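Local structure of transcriptional regulator ComR (Streptococcus vestibularis F0396, 6HU8) at residues L120-L123 with D124-N128; K140-E143 with I144-D147; K264-A267 with T268-Y271. The protein probably binds DNA as a transcriptional regulator of competence, pairing a helix-turn-helix domain with a TPR domain of the peptide-sensing RNPP family. One frame throughout, in Å; residues are numbered along the deposited sequence.

Contact 1 (L120-L123 with D124-N128)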
ATOM      1  N   LEU A 120     -11.619  -2.439  -3.162  1.00 35.31           N
ATOM      2  CA  LEU A 120     -12.159  -2.951  -1.915  1.00 34.13           C
ATOM      3  C   LEU A 120     -11.045  -3.431  -1.014  1.00 36.42           C
ATOM      4  O   LEU A 120     -11.111  -3.224   0.194  1.00 33.66           O
ATOM      5  CB  LEU A 120     -13.142  -4.094  -2.179  1.00 32.58           C
ATOM      6  CG  LEU A 120     -14.507  -3.646  -2.718  1.00 34.14           C
ATOM      7  CD1 LEU A 120     -15.345  -4.841  -3.186  1.00 35.62           C
ATOM      8  CD2 LEU A 120     -15.233  -2.863  -1.634  1.00 34.17           C
ATOM      9  N   LEU A 121     -10.040  -4.093  -1.594  1.00 35.68           N
ATOM     10  CA  LEU A 121      -8.877  -4.539  -0.804  1.00 35.14           C
ATOM     11  C   LEU A 121      -8.115  -3.353  -0.221  1.00 36.27           C
ATOM     12  O   LEU A 121      -7.637  -3.401   0.917  1.00 39.54           O
ATOM     13  CB  LEU A 121      -7.919  -5.385  -1.642  1.00 37.37           C
ATOM     14  CG  LEU A 121      -6.636  -5.773  -0.871  1.00 37.19           C
ATOM     15  CD1 LEU A 121      -6.966  -6.794   0.212  1.00 35.63           C
ATOM     16  CD2 LEU A 121      -5.553  -6.308  -1.803  1.00 34.86           C
ATOM     17  N   THR A 122      -7.994  -2.281  -1.001  1.00 37.24           N
ATOM     18  CA  THR A 122      -7.332  -1.078  -0.513  1.00 36.51           C
ATOM     19  C   THR A 122      -7.986  -0.595   0.776  1.00 41.16           C
ATOM     20  O   THR A 122      -7.295  -0.197   1.728  1.00 41.43           O
ATOM     21  CB  THR A 122      -7.346   0.051  -1.571  1.00 41.57           C
ATOM     22  OG1 THR A 122      -6.287  -0.179  -2.514  1.00 42.94           O
ATOM     23  CG2 THR A 122      -7.122   1.403  -0.917  1.00 46.91           C
ATOM     24  N   LEU A 123      -9.316  -0.651   0.821  1.00 36.46           N
ATOM     25  CA  LEU A 123     -10.034  -0.210   2.010  1.00 38.70           C
ATOM     26  C   LEU A 123      -9.762  -1.156   3.182  1.00 39.37           C
ATOM     27  O   LEU A 123      -9.517  -0.713   4.299  1.00 38.98           O
ATOM     28  CB  LEU A 123     -11.529  -0.112   1.725  1.00 38.86           C
ATOM     29  CG  LEU A 123     -11.898   0.958   0.685  1.00 36.84           C
ATOM     30  CD1 LEU A 123     -13.409   1.025   0.437  1.00 35.46           C
ATOM     31  CD2 LEU A 123     -11.352   2.323   1.094  1.00 42.20           C
ATOM     32  N   ASP A 124      -9.805  -2.460   2.915  1.00 37.98           N
ATOM     33  CA  ASP A 124      -9.509  -3.457   3.935  1.00 38.99           C
ATOM     34  C   ASP A 124      -8.092  -3.291   4.507  1.00 42.87           C
ATOM     35  O   ASP A 124      -7.898  -3.411   5.717  1.00 45.46           O
ATOM     36  CB  ASP A 124      -9.669  -4.867   3.364  1.00 40.44           C
ATOM     37  CG  ASP A 124     -11.123  -5.310   3.287  1.00 43.32           C
ATOM     38  OD1 ASP A 124     -11.946  -4.861   4.116  1.00 42.72           O
ATOM     39  OD2 ASP A 124     -11.435  -6.130   2.402  1.00 50.01           O
ATOM     40  N   ILE A 125      -7.111  -3.038   3.636  1.00 40.76           N
ATOM     41  CA  ILE A 125      -5.715  -2.895   4.061  1.00 41.70           C
ATOM     42  C   ILE A 125      -5.523  -1.707   4.999  1.00 42.59           C
ATOM     43  O   ILE A 125      -4.947  -1.846   6.074  1.00 46.21           O
ATOM     44  CB  ILE A 125      -4.755  -2.717   2.862  1.00 41.75           C
ATOM     45  CG1 ILE A 125      -4.596  -4.024   2.094  1.00 34.69           C
ATOM     46  CG2 ILE A 125      -3.376  -2.211   3.328  1.00 39.66           C
ATOM     47  CD1 ILE A 125      -3.780  -3.868   0.818  1.00 37.46           C
ATOM     48  N   LEU A 126      -5.984  -0.536   4.579  1.00 44.93           N
ATOM     49  CA  LEU A 126      -5.931   0.650   5.419  1.00 46.53           C
ATOM     50  C   LEU A 126      -6.578   0.391   6.770  1.00 49.90           C
ATOM     51  O   LEU A 126      -6.043   0.772   7.814  1.00 47.73           O
ATOM     52  CB  LEU A 126      -6.626   1.828   4.728  1.00 44.46           C
ATOM     53  CG  LEU A 126      -5.912   2.377   3.498  1.00 45.35           C
ATOM     54  CD1 LEU A 126      -6.824   3.324   2.743  1.00 44.37           C
ATOM     55  CD2 LEU A 126      -4.633   3.082   3.922  1.00 46.32           C
ATOM     56  N   GLU A 127      -7.735  -0.263   6.744  1.00 44.52           N
ATOM     57  CA  GLU A 127      -8.487  -0.520   7.960  1.00 44.96           C
ATOM     58  C   GLU A 127      -7.752  -1.503   8.869  1.00 49.59           C
ATOM     59  O   GLU A 127      -7.656  -1.271  10.073  1.00 48.04           O
ATOM     60  CB  GLU A 127      -9.878  -1.050   7.627  1.00 45.63           C
ATOM     61  CG  GLU A 127     -10.813  -1.102   8.819  1.00 52.65           C
ATOM     62  CD  GLU A 127     -12.090  -1.876   8.527  1.00 58.59           C
ATOM     63  OE1 GLU A 127     -13.182  -1.332   8.782  1.00 63.30           O
ATOM     64  OE2 GLU A 127     -12.001  -3.032   8.056  1.00 60.15           O
ATOM     65  N   ASN A 128      -7.239  -2.594   8.295  1.00 44.84           N
ATOM     66  CA  ASN A 128      -6.534  -3.609   9.071  1.00 47.02           C
ATOM     67  C   ASN A 128      -5.274  -3.035   9.743  1.00 50.20           C
ATOM     68  O   ASN A 128      -5.106  -3.161  10.950  1.00 53.18           O
ATOM     69  CB  ASN A 128      -6.181  -4.811   8.187  1.00 48.63           C
ATOM     70  CG  ASN A 128      -7.379  -5.742   7.942  1.00 49.69           C
ATOM     71  OD1 ASN A 128      -8.481  -5.487   8.423  1.00 49.71           O
ATOM     72  ND2 ASN A 128      -7.160  -6.820   7.186  1.00 46.43           N
TER

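Contact 2 (K140-E143 with I144-D147)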
ATOM      1  N   LYS A 140     -10.346 -14.186   4.060  1.00 49.71           N
ATOM      2  CA  LYS A 140     -10.953 -13.811   2.793  1.00 51.23           C
ATOM      3  C   LYS A 140     -10.190 -12.636   2.191  1.00 46.66           C
ATOM      4  O   LYS A 140      -9.978 -12.567   0.992  1.00 47.81           O
ATOM      5  CB  LYS A 140     -12.428 -13.470   2.972  1.00 56.84           C
ATOM      6  CG  LYS A 140     -13.240 -14.593   3.610  1.00 56.69           C
ATOM      7  CD  LYS A 140     -14.744 -14.357   3.497  1.00 58.31           C
ATOM      8  CE  LYS A 140     -15.079 -12.887   3.204  1.00 67.70           C
ATOM      9  NZ  LYS A 140     -16.486 -12.705   2.745  1.00 65.81           N
ATOM     10  N   VAL A 141      -9.744 -11.728   3.046  1.00 46.43           N
ATOM     11  CA  VAL A 141      -8.890 -10.631   2.623  1.00 42.03           C
ATOM     12  C   VAL A 141      -7.529 -11.179   2.197  1.00 41.68           C
ATOM     13  O   VAL A 141      -6.955 -10.767   1.182  1.00 36.79           O
ATOM     14  CB  VAL A 141      -8.718  -9.603   3.761  1.00 46.22           C
ATOM     15  CG1 VAL A 141      -7.641  -8.590   3.419  1.00 38.92           C
ATOM     16  CG2 VAL A 141     -10.046  -8.934   4.057  1.00 43.86           C
ATOM     17  N   GLU A 142      -7.024 -12.134   2.970  1.00 41.32           N
ATOM     18  CA  GLU A 142      -5.705 -12.706   2.705  1.00 41.43           C
ATOM     19  C   GLU A 142      -5.624 -13.368   1.331  1.00 38.83           C
ATOM     20  O   GLU A 142      -4.614 -13.242   0.636  1.00 40.00           O
ATOM     21  CB  GLU A 142      -5.332 -13.716   3.802  1.00 42.01           C
ATOM     22  CG  GLU A 142      -3.898 -14.234   3.722  1.00 48.00           C
ATOM     23  CD  GLU A 142      -2.852 -13.150   4.004  1.00 50.70           C
ATOM     24  OE1 GLU A 142      -3.229 -12.022   4.424  1.00 45.44           O
ATOM     25  OE2 GLU A 142      -1.650 -13.434   3.794  1.00 50.88           O
ATOM     26  N   GLU A 143      -6.692 -14.073   0.956  1.00 41.01           N
ATOM     27  CA  GLU A 143      -6.787 -14.775  -0.328  1.00 38.72           C
ATOM     28  C   GLU A 143      -6.726 -13.785  -1.499  1.00 37.38           C
ATOM     29  O   GLU A 143      -6.094 -14.045  -2.527  1.00 33.83           O
ATOM     30  CB  GLU A 143      -8.083 -15.602  -0.372  1.00 38.55           C
ATOM     31  CG  GLU A 143      -8.278 -16.454  -1.618  1.00 42.81           C
ATOM     32  CD  GLU A 143      -9.641 -17.172  -1.656  1.00 48.95           C
ATOM     33  OE1 GLU A 143     -10.614 -16.659  -1.061  1.00 54.99           O
ATOM     34  OE2 GLU A 143      -9.748 -18.249  -2.283  1.00 47.77           O
ATOM     35  N   ILE A 144      -7.407 -12.653  -1.346  1.00 36.37           N
ATOM     36  CA  ILE A 144      -7.394 -11.600  -2.355  1.00 35.90           C
ATOM     37  C   ILE A 144      -6.034 -10.896  -2.386  1.00 35.51           C
ATOM     38  O   ILE A 144      -5.441 -10.701  -3.455  1.00 36.41           O
ATOM     39  CB  ILE A 144      -8.543 -10.578  -2.096  1.00 36.52           C
ATOM     40  CG1 ILE A 144      -9.890 -11.214  -2.444  1.00 37.61           C
ATOM     41  CG2 ILE A 144      -8.322  -9.262  -2.878  1.00 36.29           C
ATOM     42  CD1 ILE A 144     -11.072 -10.647  -1.682  1.00 38.21           C
ATOM     43  N   TYR A 145      -5.518 -10.543  -1.214  1.00 37.36           N
ATOM     44  CA  TYR A 145      -4.216  -9.905  -1.144  1.00 35.71           C
ATOM     45  C   TYR A 145      -3.170 -10.799  -1.803  1.00 35.51           C
ATOM     46  O   TYR A 145      -2.281 -10.312  -2.502  1.00 38.57           O
ATOM     47  CB  TYR A 145      -3.829  -9.610   0.315  1.00 35.96           C
ATOM     48  CG  TYR A 145      -2.344  -9.621   0.559  1.00 37.82           C
ATOM     49  CD1 TYR A 145      -1.563  -8.478   0.333  1.00 37.32           C
ATOM     50  CD2 TYR A 145      -1.718 -10.765   1.045  1.00 40.35           C
ATOM     51  CE1 TYR A 145      -0.191  -8.496   0.565  1.00 33.14           C
ATOM     52  CE2 TYR A 145      -0.363 -10.797   1.270  1.00 38.25           C
ATOM     53  CZ  TYR A 145       0.395  -9.675   1.037  1.00 41.70           C
ATOM     54  OH  TYR A 145       1.744  -9.756   1.281  1.00 39.30           O
ATOM     55  N   GLU A 146      -3.297 -12.104  -1.603  1.00 38.06           N
ATOM     56  CA  GLU A 146      -2.265 -13.028  -2.082  1.00 40.35           C
ATOM     57  C   GLU A 146      -2.062 -12.908  -3.594  1.00 39.24           C
ATOM     58  O   GLU A 146      -0.933 -12.788  -4.057  1.00 37.06           O
ATOM     59  CB  GLU A 146      -2.592 -14.477  -1.712  1.00 37.15           C
ATOM     60  CG  GLU A 146      -1.453 -15.420  -2.046  1.00 44.07           C
ATOM     61  CD  GLU A 146      -1.694 -16.863  -1.592  1.00 47.52           C
ATOM     62  OE1 GLU A 146      -2.587 -17.525  -2.155  1.00 46.97           O
ATOM     63  OE2 GLU A 146      -0.984 -17.334  -0.673  1.00 43.82           O
ATOM     64  N   ASP A 147      -3.145 -12.912  -4.368  1.00 34.28           N
ATOM     65  CA  ASP A 147      -2.970 -12.881  -5.817  1.00 34.70           C
ATOM     66  C   ASP A 147      -2.580 -11.489  -6.311  1.00 32.08           C
ATOM     67  O   ASP A 147      -1.749 -11.361  -7.214  1.00 32.52           O
ATOM     68  CB  ASP A 147      -4.230 -13.400  -6.531  1.00 34.85           C
ATOM     69  CG  ASP A 147      -4.327 -14.927  -6.493  1.00 38.12           C
ATOM     70  OD1 ASP A 147      -3.356 -15.566  -6.017  1.00 34.37           O
ATOM     71  OD2 ASP A 147      -5.346 -15.489  -6.953  1.00 37.15           O
TER
HETATM   72  O   HOH W   1      -7.195 -14.774  -4.901  1.00 35.41           O

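Contact 3 (K264-A267 with T268-Y271)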
ATOM      1  N   LYS A 264      27.672   7.289  18.475  1.00 44.23           N
ATOM      2  CA  LYS A 264      26.766   8.048  19.344  1.00 40.00           C
ATOM      3  C   LYS A 264      26.706   9.516  18.988  1.00 40.94           C
ATOM      4  O   LYS A 264      25.653  10.148  19.158  1.00 39.90           O
ATOM      5  CB  LYS A 264      27.170   7.900  20.805  1.00 44.42           C
ATOM      6  CG  LYS A 264      26.847   6.547  21.390  1.00 46.70           C
ATOM      7  CD  LYS A 264      27.667   6.309  22.650  1.00 52.79           C
ATOM      8  CE  LYS A 264      27.179   5.093  23.418  1.00 56.63           C
ATOM      9  NZ  LYS A 264      26.745   4.008  22.497  1.00 56.11           N
ATOM     10  N   LYS A 265      27.826  10.070  18.519  1.00 38.50           N
ATOM     11  CA  LYS A 265      27.853  11.477  18.098  1.00 42.32           C
ATOM     12  C   LYS A 265      26.960  11.711  16.885  1.00 42.38           C
ATOM     13  O   LYS A 265      26.238  12.706  16.816  1.00 37.76           O
ATOM     14  CB  LYS A 265      29.274  11.936  17.764  1.00 39.42           C
ATOM     15  CG  LYS A 265      29.344  13.332  17.111  1.00 41.89           C
ATOM     16  CD  LYS A 265      30.787  13.856  17.093  1.00 48.57           C
ATOM     17  CE  LYS A 265      30.878  15.363  16.855  1.00 49.64           C
ATOM     18  NZ  LYS A 265      30.520  15.758  15.449  1.00 52.13           N
ATOM     19  N   LYS A 266      27.046  10.811  15.909  1.00 38.68           N
ATOM     20  CA  LYS A 266      26.242  10.930  14.698  1.00 40.21           C
ATOM     21  C   LYS A 266      24.776  10.643  15.027  1.00 37.51           C
ATOM     22  O   LYS A 266      23.873  11.277  14.482  1.00 40.59           O
ATOM     23  CB  LYS A 266      26.757   9.983  13.608  1.00 44.16           C
ATOM     24  CG  LYS A 266      26.272  10.302  12.206  1.00 45.39           C
ATOM     25  CD  LYS A 266      26.643  11.712  11.784  1.00 48.93           C
ATOM     26  CE  LYS A 266      26.287  11.949  10.325  1.00 58.77           C
ATOM     27  NZ  LYS A 266      26.914  10.891   9.472  1.00 63.09           N
ATOM     28  N   ALA A 267      24.531   9.694  15.927  1.00 37.88           N
ATOM     29  CA  ALA A 267      23.154   9.407  16.314  1.00 39.50           C
ATOM     30  C   ALA A 267      22.550  10.627  17.041  1.00 38.67           C
ATOM     31  O   ALA A 267      21.397  10.988  16.794  1.00 34.77           O
ATOM     32  CB  ALA A 267      23.082   8.151  17.172  1.00 37.68           C
ATOM     33  N   THR A 268      23.340  11.272  17.903  1.00 40.16           N
ATOM     34  CA  THR A 268      22.912  12.500  18.588  1.00 35.34           C
ATOM     35  C   THR A 268      22.622  13.637  17.620  1.00 38.02           C
ATOM     36  O   THR A 268      21.633  14.363  17.795  1.00 37.83           O
ATOM     37  CB  THR A 268      23.962  12.992  19.593  1.00 38.47           C
ATOM     38  OG1 THR A 268      24.250  11.947  20.506  1.00 35.10           O
ATOM     39  CG2 THR A 268      23.436  14.204  20.388  1.00 36.25           C
ATOM     40  N   GLU A 269      23.475  13.802  16.609  1.00 34.96           N
ATOM     41  CA  GLU A 269      23.238  14.811  15.572  1.00 38.34           C
ATOM     42  C   GLU A 269      21.920  14.562  14.839  1.00 37.93           C
ATOM     43  O   GLU A 269      21.144  15.495  14.596  1.00 34.96           O
ATOM     44  CB  GLU A 269      24.405  14.832  14.574  1.00 38.68           C
ATOM     45  CG  GLU A 269      25.734  15.280  15.217  1.00 42.22           C
ATOM     46  CD  GLU A 269      26.926  15.177  14.282  1.00 45.92           C
ATOM     47  OE1 GLU A 269      26.780  14.601  13.182  1.00 48.89           O
ATOM     48  OE2 GLU A 269      28.018  15.665  14.662  1.00 52.76           O
ATOM     49  N   ASN A 270      21.655  13.302  14.496  1.00 33.27           N
ATOM     50  CA  ASN A 270      20.440  12.956  13.765  1.00 32.04           C
ATOM     51  C   ASN A 270      19.176  13.121  14.618  1.00 36.59           C
ATOM     52  O   ASN A 270      18.156  13.618  14.118  1.00 34.77           O
ATOM     53  CB  ASN A 270      20.547  11.532  13.208  1.00 34.18           C
ATOM     54  CG  ASN A 270      21.562  11.436  12.072  1.00 39.82           C
ATOM     55  OD1 ASN A 270      21.719  12.381  11.291  1.00 46.78           O
ATOM     56  ND2 ASN A 270      22.247  10.308  11.972  1.00 39.97           N
ATOM     57  N   TYR A 271      19.243  12.762  15.901  1.00 32.65           N
ATOM     58  CA  TYR A 271      18.126  13.067  16.804  1.00 33.73           C
ATOM     59  C   TYR A 271      17.925  14.576  16.925  1.00 35.88           C
ATOM     60  O   TYR A 271      16.784  15.049  16.984  1.00 34.95           O
ATOM     61  CB  TYR A 271      18.342  12.473  18.196  1.00 34.70           C
ATOM     62  CG  TYR A 271      17.717  11.105  18.379  1.00 31.98           C
ATOM     63  CD1 TYR A 271      16.334  10.929  18.319  1.00 34.45           C
ATOM     64  CD2 TYR A 271      18.511   9.995  18.633  1.00 34.39           C
ATOM     65  CE1 TYR A 271      15.755   9.669  18.473  1.00 36.29           C
ATOM     66  CE2 TYR A 271      17.942   8.733  18.797  1.00 34.30           C
ATOM     67  CZ  TYR A 271      16.570   8.579  18.720  1.00 37.02           C
ATOM     68  OH  TYR A 271      16.013   7.330  18.891  1.00 38.66           O
TER
HETATM   69  O   HOH W   2      24.039   9.465   9.712  1.00 41.80           O

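Contact 1 (L120-L123 with D124-N128)
Four successive i to i+4 backbone hydrogen bonds carry the chain from L120-L123 into D124-N128 as unbroken alpha-helix, the shortest running from I125 N to L121 O at 2.8 Å and the straightest from L126 N to T122 O, with an N-H...O angle of 176°. One turn apart on the buried side, L121 and I125 make the main apolar contact: L121 CG lies 3.8 Å from I125 CD1, the two side chains crossing at a slant. L121 has its CG trans to the backbone N (chi1 175°), whereas in I125 a chi1 of -72° puts CG1 3.3 Å from L121 O, and the extended second torsion carries CD1 on to the leucine branch point. T122 and L126 instead run side by side in the same direction and meet through methyls, T122 CG2 to L126 CD1 at 4.1 Å. The hydroxyl of T122 is turned the other way, to weak hydrogen bonds with E118 O and N161 OD1. This helix, 117-131, belongs to the all-helical, TPR-like part of ComR, and its faces are shared among neighbours: L121 packs on I144 and L148 of helix 139-152 and on V165 of helix 160-173, while L120, L123 and L126 meet helix 94-111. The polar residues sit together along another strip. D124 keeps its carboxylate near L120, with OD2 3.7 Å from L120 O, and OD1 forms a salt bridge with R138; E127 and N128 bind the same guanidinium, which gathers acceptors from one turn of the helix onto R138 NH2.

Contact 2 (K140-E143 with I144-D147)
The carbonyl O of V141 receives the backbone N of Y145 at 2.8 Å in an almost straight bond (171°). E146 N is as close to E142 O, 2.8 Å, but its bond is more bent, and I144 N reaches K140 O only weakly. A water donates to E143 O at 2.7 Å and, weakly, to D147 OD2, spanning one turn. E142 lies alongside Y145, bent at chi2 (67°) so that its OE2 comes 3.8 Å from Y145 CD2, with carboxylate and ring planes 39° apart. That same OE2 is hydrogen-bonded to H172, whose ring stacks on Y145, so the histidine ties both side chains to helix 160-173. I144, with CG1 beside its own backbone N, sets CD1 3.5 Å from K140 O. On the polar side, E146 and D147 both form salt bridges with R35, and D147 OD2 also bonds T33 OG1. Helix 139-152 touches three others: V141 and I144 face helix 117-131, E142 and Y145 face helix 160-173, and E143 and D147 touch helix 34-41 of the helix-turn-helix region.

Contact 3 (K264-A267 with T268-Y271)
Charge pairing joins K265 to E269 one turn further on: K265 NZ lies 2.6 Å from E269 OE2 in a salt bridge, meeting the oxygen nearly along its C-O axis. The lysine chain runs extended from the backbone and bends only at its last torsion (chi4 -71°), which turns the ammonium onto the carboxylate as the two side chains cross. The other oxygen, E269 OE1, rests 3.2 Å from K266 CD, so the carboxylate lies against the aliphatic part of a second lysine; K266 NZ itself stays 5.2 Å from E269 OE1, where its charge may still add some attraction.

Hydrogen bonds centre on K264 O, which accepts both T268 N and T268 OG1. The two donors approach from opposite faces of the carbonyl plane, and the bond from T268 OG1 to K264 O is the shorter at 2.6 Å. T268 achieves this double grip because OG1 stands beside its own backbone N (chi1 -56°), directed back toward the preceding turn. From E269 to Y271 the remaining backbone bonds follow the same i to i+4 pattern. N263, just before the helix, accepts from K266 N through OD1, and the hydroxyl of Y271 is hydrogen-bonded to D297 and K255. A water accepts from N270 ND2 at 3.0 Å and, weakly, from K266 NZ, linking these side chains indirectly; N270 OD1 is buried with no partner in the model.

Apolar packing reaches other parts of the chain. A267, T268 and Y271 lie against L299, and Y271 also touches A254 of helix 246-261. The arrangement is that of the first turns of an amphipathic helix in a TPR-like antiparallel helical array, here helix 264-279 set between helices 246-261 and 285-296.

In the fold
From the N terminus, the helix-turn-helix region comes first and the tetratricopeptide region follows, holding all three contacts. Each is a local link along one helix and closes no loop; they succeed one another in series, without nesting or crossing. Contact 1, on helix 117-131, and contact 2, on the next helix, 139-152, have centres about 11 Å apart and touch directly: D124 OD2 lies 3.5 Å from V141 CG2. Contact 2 also reaches back to helix 34-41, joining the two regions. Contact 3 lies far along the chain, its centre about 42 Å from that of contact 2, across the chain's centre, where helix 264-279 meets the C-terminal segment.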